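Local coordinates for protein arabinan endo-1,5-alpha-l-arabinosidase A (Cellvibrio cellulosa, PDB 1GYH) that hydrolyses the alpha-1,5-arabinofuranosyl bonds of linear arabinan in the plant cell wall, releasing almost exclusively arabinotriose, at residues A[3-11]-A[21-31]; A[251-262]-A[274-285]. All coordinates share one frame; numbering follows the deposited sequence. Where two conformers were deposited one is given.

Contact 1: A[3-11]-A[21-31]; sequences KQVDVHDPV and LFSTGPGITIY
Val11 and Phe22 form an antiparallel hydrogen-bonded pair, Phe22 N to Val11 O at 3.0 Å and Val11 N to Phe22 O at 3.2 Å, where the first two strands of one blade in this five-bladed beta-propeller begin to run together. Upstream of the pair, 3-11 is not a strand, and side-chain bonds join the backbone ones. Ser23 is small enough to lie against the backbone: its OG, anti to its own N (chi1 174°), turns to the other segment and receives His8 N at 3.0 Å in an almost straight bond (171°). Thr24 N donates to His8 O. OD2 of Asp9, the proton acceptor in a near-identical enzyme and probably here, accepts from two donors of this contact. Thr24 OG1 donates to its anti lone pair at 2.7 Å, while His8 ND1 comes from above the carboxylate plane; together they would restrict the rotation of the group. The other ring nitrogen, His8 NE2, bonds Tyr279 OH. Thr24 OG1 also meets Ala66 N of strand 63-72, linking this site to the adjoining sheet. Leu21 suits an apolar place: CD1 packs on Pro10 CB and CD2 on Val7 CG1, and Trp39 also touches it. Val5 CG2 lies over one face of the Tyr31 ring, whose hydroxyl reaches Asp6 through two waters: one donates to Asp6 O, the other to Asp6 OD1, each at 2.7 Å.

Contact 2: A[251-262]-A[274-285]; sequences IKGNKRWVGLGH and LVLHAYEAADNY
Arg256 O is gripped by two donors: Ala281 N at 2.9 Å, from above the carbonyl plane, and a water at 2.6 Å that also accepts from Ala282 N. They fasten the open end of an antiparallel hairpin, strands 257-268 and 271-280 of a propeller blade. Just before it, Asn254 OD1 takes the N-H groups of both Arg256 and Trp257, an Asx turn that leads the chain into the strand. Trp257 and Glu280 form a non-hydrogen-bonded pair with side chains side by side. The Glu280 chain, extended with CG anti to its N (chi1 -167°), lays its CG over the six-membered ring in a CH-pi contact, 4.1 Å from the centroid. The small Ala278 lets the ring come close: its CB is 3.6 Å from Trp257 CE3, and its O lies at the ring edge. At the far ends of these side chains, Lys288 pairs with the Glu280 carboxylate and Asp310 accepts from Trp257 NE1. Between Trp257 and Leu260 the register slips by one in a beta bulge. Gly259 there has backbone angles at which a beta-carbon would press on the preceding carbonyl O, so glycine suits it; its O accepts Tyr279 N at 3.1 Å. Gly261 O accepts His277 N and lies over one face of the His277 ring. His262, which binds calcium in a near-identical enzyme, packs its CB obliquely on that ring, 3.8 Å from His277 CE1. His277 ND1 bonds Asp9 N, so this hairpin probably acts as a second shell that positions the catalytic segment.

How the contacts relate
Following the chain from the N terminus, contact 1 closes a short loop of nine residues between its segments, bringing 21-31, which runs through strands of the first sheet and the edge strand 25-26 of the second, back against 3-11. Contact 2 opens only much later, at the end of the sheet before the last, and closes the hairpin of the last one; the two are in series and neither encloses the other. Their centres nonetheless lie about 15 Å apart, because the propeller closes into a ring and sets its last sheet beside its first. Across the seam the rings of His8 and His277 stack. Val5 is also backbone hydrogen-bonded to Leu289 of strand 286-296, tying the N-terminal segment to the last sheet.

Contact 1: A[3-11]-A[21-31]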
loop_
_atom_site.group_PDB
_atom_site.type_symbol
_atom_site.label_atom_id
_atom_site.label_comp_id
_atom_site.label_asym_id
_atom_site.label_seq_id
_atom_site.Cartn_x
_atom_site.Cartn_y
_atom_site.Cartn_z
ATOM N N LYS A 3 17.912 7.330 -15.833
ATOM C CA LYS A 3 17.236 6.019 -15.632
ATOM C C LYS A 3 15.860 6.199 -14.984
ATOM O O LYS A 3 15.678 7.160 -14.272
ATOM C CB LYS A 3 18.056 5.128 -14.671
ATOM C CG LYS A 3 19.180 4.380 -15.341
ATOM C CD LYS A 3 19.857 3.419 -14.312
ATOM C CE LYS A 3 21.378 3.458 -14.377
ATOM N NZ LYS A 3 22.023 2.171 -13.918
ATOM N N GLN A 4 14.929 5.257 -15.173
ATOM C CA GLN A 4 13.649 5.297 -14.443
ATOM C C GLN A 4 13.864 5.051 -12.956
ATOM O O GLN A 4 14.843 4.357 -12.553
ATOM C CB GLN A 4 12.654 4.274 -15.008
ATOM C CG GLN A 4 12.227 4.629 -16.394
ATOM C CD GLN A 4 11.154 3.749 -16.991
ATOM O OE1 GLN A 4 10.109 3.409 -16.355
ATOM N NE2 GLN A 4 11.373 3.410 -18.255
ATOM N N VAL A 5 12.994 5.616 -12.123
ATOM C CA VAL A 5 13.095 5.344 -10.720
ATOM C C VAL A 5 12.536 3.980 -10.290
ATOM O O VAL A 5 11.404 3.568 -10.627
ATOM C CB VAL A 5 12.789 6.558 -9.764
ATOM C CG1 VAL A 5 12.319 7.826 -10.420
ATOM C CG2 VAL A 5 12.053 6.191 -8.569
ATOM N N ASP A 6 13.379 3.243 -9.573
ATOM C CA ASP A 6 12.980 1.932 -9.034
ATOM C C ASP A 6 12.420 2.038 -7.631
ATOM O O ASP A 6 13.086 2.545 -6.701
ATOM C CB ASP A 6 14.128 0.906 -9.100
ATOM C CG ASP A 6 15.357 1.336 -8.317
ATOM O OD1 ASP A 6 15.931 2.393 -8.616
ATOM O OD2 ASP A 6 15.822 0.671 -7.375
ATOM N N VAL A 7 11.169 1.593 -7.508
ATOM C CA VAL A 7 10.388 1.581 -6.271
ATOM C C VAL A 7 9.602 0.291 -6.157
ATOM O O VAL A 7 9.357 -0.407 -7.153
ATOM C CB VAL A 7 9.371 2.781 -6.198
ATOM C CG1 VAL A 7 10.082 4.061 -6.389
ATOM C CG2 VAL A 7 8.186 2.631 -7.226
ATOM N N HIS A 8 9.182 -0.015 -4.935
ATOM C CA HIS A 8 8.311 -1.155 -4.647
ATOM C C HIS A 8 7.284 -0.664 -3.638
ATOM O O HIS A 8 7.642 -0.069 -2.597
ATOM C CB HIS A 8 9.148 -2.335 -4.045
ATOM C CG HIS A 8 8.643 -3.706 -4.391
ATOM N ND1 HIS A 8 7.949 -4.487 -3.486
ATOM C CD2 HIS A 8 8.774 -4.463 -5.521
ATOM C CE1 HIS A 8 7.656 -5.654 -4.048
ATOM N NE2 HIS A 8 8.155 -5.669 -5.281
ATOM N N ASP A 9 6.007 -0.899 -3.926
ATOM C CA ASP A 9 4.914 -0.612 -2.998
ATOM C C ASP A 9 4.745 0.912 -2.778
ATOM O O ASP A 9 4.625 1.340 -1.653
ATOM C CB ASP A 9 5.082 -1.373 -1.647
ATOM C CG ASP A 9 5.537 -2.829 -1.833
ATOM O OD1 ASP A 9 4.937 -3.546 -2.700
ATOM O OD2 ASP A 9 6.487 -3.324 -1.165
ATOM N N PRO A 10 4.681 1.712 -3.848
ATOM C CA PRO A 10 4.728 3.181 -3.728
ATOM C C PRO A 10 3.461 3.852 -3.226
ATOM O O PRO A 10 2.345 3.393 -3.483
ATOM C CB PRO A 10 5.030 3.639 -5.143
ATOM C CG PRO A 10 4.287 2.657 -5.964
ATOM C CD PRO A 10 4.559 1.293 -5.254
ATOM N N VAL A 11 3.683 4.914 -2.464
ATOM C CA VAL A 11 2.657 5.874 -2.078
ATOM C C VAL A 11 3.195 7.310 -2.261
ATOM O O VAL A 11 4.419 7.543 -2.367
ATOM C CB VAL A 11 2.171 5.665 -0.644
ATOM C CG1 VAL A 11 1.428 4.314 -0.494
ATOM C CG2 VAL A 11 3.342 5.823 0.367
ATOM N N LEU A 21 7.464 10.871 -2.607
ATOM C CA LEU A 21 7.242 9.485 -2.961
ATOM C C LEU A 21 7.967 8.587 -1.924
ATOM O O LEU A 21 9.130 8.835 -1.551
ATOM C CB LEU A 21 7.785 9.223 -4.351
ATOM C CG LEU A 21 8.004 7.776 -4.858
ATOM C CD1 LEU A 21 6.684 7.040 -5.139
ATOM C CD2 LEU A 21 8.854 7.799 -6.124
ATOM N N PHE A 22 7.252 7.592 -1.442
ATOM C CA PHE A 22 7.721 6.690 -0.390
ATOM C C PHE A 22 7.703 5.273 -0.932
ATOM O O PHE A 22 6.717 4.815 -1.507
ATOM C CB PHE A 22 6.857 6.762 0.876
ATOM C CG PHE A 22 6.701 8.133 1.445
ATOM C CD1 PHE A 22 5.913 9.103 0.795
ATOM C CD2 PHE A 22 7.352 8.490 2.624
ATOM C CE1 PHE A 22 5.757 10.370 1.344
ATOM C CE2 PHE A 22 7.235 9.795 3.153
ATOM C CZ PHE A 22 6.431 10.734 2.509
ATOM N N SER A 23 8.798 4.539 -0.682
ATOM C CA SER A 23 8.965 3.180 -1.180
ATOM C C SER A 23 9.466 2.240 -0.066
ATOM O O SER A 23 10.186 2.654 0.868
ATOM C CB SER A 23 9.968 3.184 -2.345
ATOM O OG SER A 23 10.295 1.858 -2.803
ATOM N N THR A 24 9.068 0.981 -0.175
ATOM C CA THR A 24 9.783 -0.113 0.494
ATOM C C THR A 24 11.291 0.059 0.305
ATOM O O THR A 24 11.758 0.408 -0.773
ATOM C CB THR A 24 9.312 -1.449 -0.104
ATOM O OG1 THR A 24 7.962 -1.709 0.335
ATOM C CG2 THR A 24 10.184 -2.664 0.409
ATOM N N GLY A 25 12.052 -0.150 1.369
ATOM C CA GLY A 25 13.502 -0.008 1.324
ATOM C C GLY A 25 14.097 0.298 2.705
ATOM O O GLY A 25 13.361 0.427 3.689
ATOM N N PRO A 26 15.411 0.435 2.798
ATOM C CA PRO A 26 16.071 0.667 4.103
ATOM C C PRO A 26 15.523 1.893 4.829
ATOM O O PRO A 26 15.658 2.988 4.301
ATOM C CB PRO A 26 17.537 0.858 3.712
ATOM C CG PRO A 26 17.660 0.074 2.444
ATOM C CD PRO A 26 16.389 0.380 1.699
ATOM N N GLY A 27 14.866 1.721 5.974
ATOM C CA GLY A 27 14.350 2.869 6.730
ATOM C C GLY A 27 13.136 3.601 6.092
ATOM O O GLY A 27 12.698 4.590 6.642
ATOM N N ILE A 28 12.568 3.034 5.030
ATOM C CA ILE A 28 11.613 3.656 4.075
ATOM C C ILE A 28 12.319 4.756 3.261
ATOM O O ILE A 28 12.811 5.719 3.811
ATOM C CB ILE A 28 10.358 4.192 4.722
ATOM C CG1 ILE A 28 9.491 3.102 5.352
ATOM C CG2 ILE A 28 9.487 4.962 3.668
ATOM C CD1 ILE A 28 8.909 2.048 4.434
ATOM N N THR A 29 12.405 4.558 1.951
ATOM C CA THR A 29 13.097 5.476 1.047
ATOM C C THR A 29 12.113 6.585 0.620
ATOM O O THR A 29 10.986 6.286 0.252
ATOM C CB THR A 29 13.584 4.739 -0.203
ATOM O OG1 THR A 29 14.332 3.547 0.124
ATOM C CG2 THR A 29 14.563 5.615 -0.974
ATOM N N ILE A 30 12.564 7.835 0.706
ATOM C CA ILE A 30 11.770 9.026 0.349
ATOM C C ILE A 30 12.425 9.816 -0.801
ATOM O O ILE A 30 13.601 10.136 -0.733
ATOM C CB ILE A 30 11.571 9.960 1.532
ATOM C CG1 ILE A 30 11.165 9.198 2.802
ATOM C CG2 ILE A 30 10.490 11.081 1.143
ATOM C CD1 ILE A 30 11.109 10.112 4.134
ATOM N N TYR A 31 11.624 10.108 -1.849
ATOM C CA TYR A 31 11.997 10.992 -2.941
ATOM C C TYR A 31 11.086 12.222 -3.020
ATOM O O TYR A 31 9.959 12.193 -2.527
ATOM C CB TYR A 31 11.889 10.286 -4.271
ATOM C CG TYR A 31 12.654 9.008 -4.373
ATOM C CD1 TYR A 31 12.081 7.818 -3.954
ATOM C CD2 TYR A 31 13.958 8.990 -4.885
ATOM C CE1 TYR A 31 12.756 6.608 -4.076
ATOM C CE2 TYR A 31 14.663 7.769 -5.014
ATOM C CZ TYR A 31 14.070 6.602 -4.581
ATOM O OH TYR A 31 14.744 5.396 -4.683
HETATM O O HOH W 1 13.196 3.239 -4.051
HETATM O O HOH W 2 15.589 4.805 -7.533
#

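Contact 2: A[251-262]-A[274-285]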
loop_
_atom_site.group_PDB
_atom_site.type_symbol
_atom_site.label_atom_id
_atom_site.label_comp_id
_atom_site.label_asym_id
_atom_site.label_seq_id
_atom_site.Cartn_x
_atom_site.Cartn_y
_atom_site.Cartn_z
ATOM N N ILE A 251 -6.075 -3.972 -14.075
ATOM C CA ILE A 251 -4.942 -3.990 -14.980
ATOM C C ILE A 251 -4.059 -5.181 -14.600
ATOM O O ILE A 251 -3.860 -5.460 -13.400
ATOM C CB ILE A 251 -4.129 -2.678 -14.921
ATOM C CG1 ILE A 251 -2.980 -2.660 -15.941
ATOM C CG2 ILE A 251 -3.695 -2.299 -13.443
ATOM C CD1 ILE A 251 -2.349 -1.225 -16.158
ATOM N N LYS A 252 -3.572 -5.831 -15.650
ATOM C CA LYS A 252 -2.606 -6.917 -15.603
ATOM C C LYS A 252 -1.440 -6.635 -16.531
ATOM O O LYS A 252 -1.440 -5.702 -17.337
ATOM C CB LYS A 252 -3.233 -8.260 -15.964
ATOM C CG LYS A 252 -3.765 -8.421 -17.405
ATOM C CD LYS A 252 -4.519 -9.762 -17.648
ATOM C CE LYS A 252 -5.035 -9.823 -19.111
ATOM N NZ LYS A 252 -5.366 -11.200 -19.606
ATOM N N GLY A 253 -0.403 -7.449 -16.395
ATOM C CA GLY A 253 0.817 -7.231 -17.141
ATOM C C GLY A 253 0.755 -7.668 -18.561
ATOM O O GLY A 253 -0.228 -8.259 -18.987
ATOM N N ASN A 254 1.828 -7.372 -19.287
ATOM C CA ASN A 254 1.984 -7.741 -20.676
ATOM C C ASN A 254 3.450 -8.188 -20.961
ATOM O O ASN A 254 4.224 -8.427 -20.029
ATOM C CB ASN A 254 1.541 -6.567 -21.578
ATOM C CG ASN A 254 2.302 -5.293 -21.298
ATOM O OD1 ASN A 254 3.561 -5.305 -21.177
ATOM N ND2 ASN A 254 1.556 -4.155 -21.197
ATOM N N LYS A 255 3.826 -8.311 -22.221
ATOM C CA LYS A 255 5.184 -8.783 -22.574
ATOM C C LYS A 255 6.330 -7.903 -22.037
ATOM O O LYS A 255 7.447 -8.395 -21.806
ATOM C CB LYS A 255 5.328 -9.017 -24.088
ATOM C CG LYS A 255 5.364 -7.766 -24.993
ATOM C CD LYS A 255 4.988 -8.066 -26.491
ATOM C CE LYS A 255 6.121 -8.614 -27.307
ATOM N NZ LYS A 255 5.789 -8.738 -28.788
ATOM N N ARG A 256 6.071 -6.608 -21.855
ATOM C CA ARG A 256 7.100 -5.670 -21.433
ATOM C C ARG A 256 7.142 -5.499 -19.914
ATOM O O ARG A 256 8.214 -5.167 -19.364
ATOM C CB ARG A 256 6.926 -4.297 -22.116
ATOM C CG ARG A 256 7.400 -4.229 -23.552
ATOM C CD ARG A 256 7.059 -2.912 -24.319
ATOM N NE ARG A 256 5.651 -2.555 -24.202
ATOM C CZ ARG A 256 4.648 -3.175 -24.827
ATOM N NH1 ARG A 256 4.863 -4.188 -25.659
ATOM N NH2 ARG A 256 3.406 -2.761 -24.625
ATOM N N TRP A 257 6.009 -5.734 -19.251
ATOM C CA TRP A 257 5.803 -5.463 -17.824
ATOM C C TRP A 257 5.214 -6.716 -17.182
ATOM O O TRP A 257 4.004 -6.970 -17.255
ATOM C CB TRP A 257 4.887 -4.243 -17.609
ATOM C CG TRP A 257 5.461 -3.064 -18.242
ATOM C CD1 TRP A 257 5.159 -2.576 -19.483
ATOM C CD2 TRP A 257 6.527 -2.242 -17.734
ATOM N NE1 TRP A 257 5.954 -1.493 -19.767
ATOM C CE2 TRP A 257 6.820 -1.275 -18.729
ATOM C CE3 TRP A 257 7.277 -2.228 -16.536
ATOM C CZ2 TRP A 257 7.818 -0.289 -18.565
ATOM C CZ3 TRP A 257 8.275 -1.263 -16.382
ATOM C CH2 TRP A 257 8.526 -0.294 -17.398
ATOM N N VAL A 258 6.082 -7.554 -16.596
ATOM C CA VAL A 258 5.673 -8.902 -16.168
ATOM C C VAL A 258 5.414 -8.883 -14.693
ATOM O O VAL A 258 6.323 -8.952 -13.865
ATOM C CB VAL A 258 6.695 -9.965 -16.609
ATOM C CG1 VAL A 258 6.263 -11.362 -16.203
ATOM C CG2 VAL A 258 6.857 -9.922 -18.095
ATOM N N GLY A 259 4.142 -8.703 -14.365
ATOM C CA GLY A 259 3.701 -8.462 -13.017
ATOM C C GLY A 259 3.670 -7.001 -12.672
ATOM O O GLY A 259 4.587 -6.250 -13.036
ATOM N N LEU A 260 2.623 -6.599 -11.952
ATOM C CA LEU A 260 2.485 -5.213 -11.519
ATOM C C LEU A 260 1.487 -5.135 -10.397
ATOM O O LEU A 260 0.692 -6.025 -10.235
ATOM C CB LEU A 260 2.117 -4.300 -12.728
ATOM C CG LEU A 260 0.885 -4.619 -13.607
ATOM C CD1 LEU A 260 -0.409 -4.381 -12.942
ATOM C CD2 LEU A 260 0.982 -3.733 -14.887
ATOM N N GLY A 261 1.541 -4.119 -9.555
ATOM C CA GLY A 261 0.635 -4.073 -8.442
ATOM C C GLY A 261 1.109 -3.268 -7.243
ATOM O O GLY A 261 1.901 -2.316 -7.377
ATOM N N HIS A 262 0.601 -3.676 -6.084
ATOM C CA HIS A 262 0.731 -2.996 -4.781
ATOM C C HIS A 262 0.520 -1.499 -4.925
ATOM O O HIS A 262 1.462 -0.718 -4.802
ATOM C CB HIS A 262 2.061 -3.281 -4.040
ATOM C CG HIS A 262 1.959 -2.981 -2.566
ATOM N ND1 HIS A 262 2.157 -3.939 -1.592
ATOM C CD2 HIS A 262 1.536 -1.874 -1.919
ATOM C CE1 HIS A 262 1.919 -3.413 -0.404
ATOM N NE2 HIS A 262 1.536 -2.160 -0.578
ATOM N N LEU A 274 -3.744 6.487 -10.528
ATOM C CA LEU A 274 -3.348 5.172 -10.010
ATOM C C LEU A 274 -1.783 5.135 -9.957
ATOM O O LEU A 274 -1.130 5.485 -10.936
ATOM C CB LEU A 274 -3.846 4.099 -10.969
ATOM C CG LEU A 274 -3.602 2.642 -10.496
ATOM C CD1 LEU A 274 -4.455 2.276 -9.360
ATOM C CD2 LEU A 274 -3.833 1.666 -11.626
ATOM N N VAL A 275 -1.217 4.712 -8.823
ATOM C CA VAL A 275 0.256 4.738 -8.557
ATOM C C VAL A 275 0.653 3.281 -8.210
ATOM O O VAL A 275 0.046 2.670 -7.348
ATOM C CB VAL A 275 0.603 5.700 -7.407
ATOM C CG1 VAL A 275 2.132 5.814 -7.140
ATOM C CG2 VAL A 275 0.118 7.108 -7.732
ATOM N N LEU A 276 1.619 2.727 -8.915
ATOM C CA LEU A 276 1.985 1.307 -8.737
ATOM C C LEU A 276 3.435 1.011 -9.151
ATOM O O LEU A 276 4.124 1.874 -9.716
ATOM C CB LEU A 276 1.028 0.410 -9.538
ATOM C CG LEU A 276 0.900 0.557 -11.061
ATOM C CD1 LEU A 276 2.123 -0.003 -11.770
ATOM C CD2 LEU A 276 -0.293 -0.200 -11.561
ATOM N N HIS A 277 3.904 -0.210 -8.856
ATOM C CA HIS A 277 5.164 -0.667 -9.440
ATOM C C HIS A 277 4.915 -1.755 -10.461
ATOM O O HIS A 277 3.919 -2.480 -10.379
ATOM C CB HIS A 277 6.197 -1.101 -8.382
ATOM C CG HIS A 277 5.887 -2.397 -7.694
ATOM N ND1 HIS A 277 5.488 -2.456 -6.373
ATOM C CD2 HIS A 277 5.948 -3.681 -8.126
ATOM C CE1 HIS A 277 5.319 -3.718 -6.020
ATOM N NE2 HIS A 277 5.569 -4.484 -7.067
ATOM N N ALA A 278 5.825 -1.850 -11.415
ATOM C CA ALA A 278 5.736 -2.807 -12.488
ATOM C C ALA A 278 7.123 -3.311 -12.871
ATOM O O ALA A 278 8.049 -2.520 -13.025
ATOM C CB ALA A 278 5.006 -2.174 -13.714
ATOM N N TYR A 279 7.240 -4.635 -13.089
ATOM C CA TYR A 279 8.558 -5.248 -13.339
ATOM C C TYR A 279 8.945 -5.238 -14.828
ATOM O O TYR A 279 8.295 -5.892 -15.655
ATOM C CB TYR A 279 8.569 -6.703 -12.768
ATOM C CG TYR A 279 8.183 -6.824 -11.284
ATOM C CD1 TYR A 279 9.088 -6.482 -10.244
ATOM C CD2 TYR A 279 6.936 -7.286 -10.897
ATOM C CE1 TYR A 279 8.714 -6.584 -8.883
ATOM C CE2 TYR A 279 6.573 -7.387 -9.530
ATOM C CZ TYR A 279 7.469 -7.057 -8.514
ATOM O OH TYR A 279 7.101 -7.166 -7.132
ATOM N N GLU A 280 10.027 -4.556 -15.170
ATOM C CA GLU A 280 10.385 -4.310 -16.555
ATOM C C GLU A 280 11.194 -5.448 -17.109
ATOM O O GLU A 280 12.384 -5.584 -16.767
ATOM C CB GLU A 280 11.219 -3.017 -16.688
ATOM C CG GLU A 280 11.365 -2.536 -18.124
ATOM C CD GLU A 280 12.027 -1.167 -18.260
ATOM O OE1 GLU A 280 12.482 -0.571 -17.264
ATOM O OE2 GLU A 280 12.103 -0.690 -19.413
ATOM N N ALA A 281 10.598 -6.208 -18.031
ATOM C CA ALA A 281 11.252 -7.376 -18.579
ATOM C C ALA A 281 12.559 -7.065 -19.285
ATOM O O ALA A 281 13.483 -7.861 -19.225
ATOM C CB ALA A 281 10.322 -8.137 -19.506
ATOM N N ALA A 282 12.665 -5.917 -19.958
ATOM C CA ALA A 282 13.872 -5.555 -20.684
ATOM C C ALA A 282 15.029 -5.074 -19.778
ATOM O O ALA A 282 16.123 -4.825 -20.273
ATOM C CB ALA A 282 13.558 -4.472 -21.742
ATOM N N ASP A 283 14.775 -4.932 -18.480
ATOM C CA ASP A 283 15.767 -4.449 -17.502
ATOM C C ASP A 283 15.830 -5.408 -16.296
ATOM O O ASP A 283 15.609 -4.990 -15.174
ATOM C CB ASP A 283 15.393 -3.028 -17.027
ATOM C CG ASP A 283 16.456 -2.386 -16.136
ATOM O OD1 ASP A 283 17.652 -2.740 -16.265
ATOM O OD2 ASP A 283 16.189 -1.491 -15.296
ATOM N N ASN A 284 16.136 -6.688 -16.537
ATOM C CA ASN A 284 16.176 -7.689 -15.453
ATOM C C ASN A 284 14.989 -7.753 -14.491
ATOM O O ASN A 284 15.155 -8.043 -13.295
ATOM C CB ASN A 284 17.437 -7.487 -14.613
ATOM C CG ASN A 284 18.687 -7.533 -15.437
ATOM O OD1 ASN A 284 18.938 -8.535 -16.125
ATOM N ND2 ASN A 284 19.475 -6.429 -15.425
ATOM N N TYR A 285 13.789 -7.456 -14.977
ATOM C CA TYR A 285 12.584 -7.419 -14.138
ATOM C C TYR A 285 12.659 -6.475 -12.946
ATOM O O TYR A 285 11.996 -6.690 -11.925
ATOM C CB TYR A 285 12.124 -8.848 -13.714
ATOM C CG TYR A 285 11.939 -9.775 -14.908
ATOM C CD1 TYR A 285 10.719 -9.827 -15.608
ATOM C CD2 TYR A 285 12.969 -10.573 -15.355
ATOM C CE1 TYR A 285 10.552 -10.631 -16.699
ATOM C CE2 TYR A 285 12.809 -11.379 -16.450
ATOM C CZ TYR A 285 11.599 -11.399 -17.129
ATOM O OH TYR A 285 11.456 -12.209 -18.229
HETATM O O HOH W 3 10.183 -4.405 -20.842
#